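Local coordinates for lipoprotein (Paraburkholderia phytofirmans, PDB 5T11), which probably helps guide export of the Pel polysaccharide across the outer membrane, as a PelC-type periplasmic lipoprotein that assembles into a dodecamer, at residues A22-A27 against K78-A83. The protein carries 1 engineered substitution. Sequence-based numbering, arbitrary orientation.
Engineered in segment 78-83: Met80 (natural residue Leu).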
loop_
_atom_site.group_PDB
_atom_site.type_symbol
_atom_site.label_atom_id
_atom_site.label_comp_id
_atom_site.label_asym_id
_atom_site.label_seq_id
_atom_site.Cartn_x
_atom_site.Cartn_y
_atom_site.Cartn_z
ATOM N N ALA B 22 44.582 7.863 19.019
ATOM C CA ALA B 22 43.393 7.037 19.171
ATOM C C ALA B 22 42.232 7.705 18.444
ATOM O O ALA B 22 42.016 8.911 18.600
ATOM C CB ALA B 22 43.046 6.833 20.646
ATOM N N VAL B 23 41.510 6.928 17.639
ATOM C CA VAL B 23 40.274 7.391 17.004
ATOM C C VAL B 23 39.119 6.981 17.907
ATOM O O VAL B 23 38.957 5.797 18.228
ATOM C CB VAL B 23 40.107 6.817 15.591
ATOM C CG1 VAL B 23 38.733 7.199 15.014
ATOM C CG2 VAL B 23 41.250 7.285 14.688
ATOM N N VAL B 24 38.337 7.964 18.341
ATOM C CA VAL B 24 37.320 7.780 19.367
ATOM C C VAL B 24 35.972 8.230 18.810
ATOM O O VAL B 24 35.862 9.335 18.267
ATOM C CB VAL B 24 37.678 8.570 20.639
ATOM C CG1 VAL B 24 36.446 8.882 21.458
ATOM C CG2 VAL B 24 38.698 7.812 21.463
ATOM N N SER B 25 34.965 7.363 18.948
ATOM C CA SER B 25 33.537 7.633 18.782
ATOM C C SER B 25 33.221 8.837 17.912
ATOM O O SER B 25 33.070 9.960 18.404
ATOM C CB SER B 25 32.869 7.824 20.142
ATOM O OG SER B 25 33.286 9.040 20.737
ATOM N N ILE B 26 33.136 8.608 16.613
ATOM C CA ILE B 26 32.622 9.609 15.696
ATOM C C ILE B 26 31.101 9.507 15.699
ATOM O O ILE B 26 30.543 8.456 15.370
ATOM C CB ILE B 26 33.205 9.411 14.295
ATOM C CG1 ILE B 26 34.731 9.647 14.374
ATOM C CG2 ILE B 26 32.468 10.303 13.288
ATOM C CD1 ILE B 26 35.482 9.518 13.063
ATOM N N ALA B 27 30.436 10.587 16.105
ATOM C CA ALA B 27 28.991 10.582 16.286
ATOM C C ALA B 27 28.280 10.464 14.941
ATOM O O ALA B 27 28.777 10.907 13.899
ATOM C CB ALA B 27 28.542 11.851 17.019
ATOM N N LYS B 78 34.263 7.010 28.453
ATOM C CA LYS B 78 35.097 5.844 28.718
ATOM C C LYS B 78 36.012 5.513 27.545
ATOM O O LYS B 78 37.022 4.831 27.739
ATOM C CB LYS B 78 34.231 4.629 29.091
ATOM C CG LYS B 78 33.042 4.321 28.172
ATOM C CD LYS B 78 32.182 3.188 28.763
ATOM C CE LYS B 78 30.963 2.842 27.897
ATOM N NZ LYS B 78 31.238 1.804 26.854
ATOM N N ALA B 79 35.692 5.987 26.339
ATOM C CA ALA B 79 36.657 5.907 25.248
ATOM C C ALA B 79 37.845 6.835 25.496
ATOM O O ALA B 79 38.971 6.524 25.085
ATOM C CB ALA B 79 35.979 6.233 23.917
HETATM N N MSE B 80 37.616 7.960 26.173
HETATM C CA MSE B 80 38.698 8.833 26.618
HETATM C C MSE B 80 39.615 8.133 27.615
HETATM O O MSE B 80 40.842 8.206 27.503
HETATM C CB MSE B 80 38.137 10.107 27.245
HETATM C CG MSE B 80 37.458 11.017 26.249
HETATM SE SE MSE B 80 38.677 11.488 24.803
HETATM C CE MSE B 80 37.379 12.231 23.541
ATOM N N GLU B 81 39.014 7.470 28.606
ATOM C CA GLU B 81 39.811 6.684 29.543
ATOM C C GLU B 81 40.606 5.611 28.810
ATOM O O GLU B 81 41.789 5.401 29.095
ATOM C CB GLU B 81 38.913 6.063 30.616
ATOM N N TRP B 82 39.979 4.942 27.837
ATOM C CA TRP B 82 40.689 3.954 27.029
ATOM C C TRP B 82 41.891 4.575 26.321
ATOM O O TRP B 82 42.977 3.987 26.289
ATOM C CB TRP B 82 39.736 3.323 26.012
ATOM C CG TRP B 82 40.405 2.304 25.131
ATOM C CD1 TRP B 82 40.562 0.971 25.392
ATOM C CD2 TRP B 82 41.017 2.537 23.854
ATOM N NE1 TRP B 82 41.233 0.361 24.357
ATOM C CE2 TRP B 82 41.524 1.300 23.403
ATOM C CE3 TRP B 82 41.197 3.671 23.056
ATOM C CZ2 TRP B 82 42.185 1.164 22.181
ATOM C CZ3 TRP B 82 41.855 3.536 21.845
ATOM C CH2 TRP B 82 42.341 2.290 21.418
ATOM N N ALA B 83 41.707 5.761 25.731
ATOM C CA ALA B 83 42.810 6.445 25.058
ATOM C C ALA B 83 43.957 6.709 26.015
ATOM O O ALA B 83 45.129 6.526 25.663
ATOM C CB ALA B 83 42.328 7.764 24.447
#
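Ala79 O accepts the helical bond from Ala83 N at 2.9 Å, and Val24 CG2 rests against the same oxygen, 3.9 Å away. That carbonyl is thus bonded within the helix, and the side-chain contacts with the strand are apolar. Strand segment 22-27 and helix segment 78-83 run antiparallel at 169°, their axes approaching to 8.5 Å, and small residues on the helix suit so short a separation. Ala79 and Ala83, one turn apart, direct their methyls at the strand. The first meets Val24, whose CG1 lies 3.6 Å from Ala79 CB; the branched valine suits a strand and offers both methyls to this single alanine. The second methyl packs against its counterpart, Ala22 CB to Ala83 CB being 4.0 Å. With CG anti to its backbone N (chi1 179°), Trp82 has a long, flat indole that spans from helix to strand, its benzene edge bringing CZ3 to 3.7 Å from the small Ala22 CB, near the ring plane; it also touches Ala58 and Pro59. The engineered Met80, a selenomethionine, starts away from the strand but bends at chi2 (-57°), and its CE reaches Val24 CG1 at 4.1 Å, the two side chains crossing nearly at right angles. Val91 of strand 90-99 touches Val24, Met80 and Ala83, extending the apolar layer. Helix 78-85 thus lies over strand 21-28 within a beta-alpha-beta crossover from strand 55-57 to strand 90-99, the two parallel neighbours flanking strand 21-28.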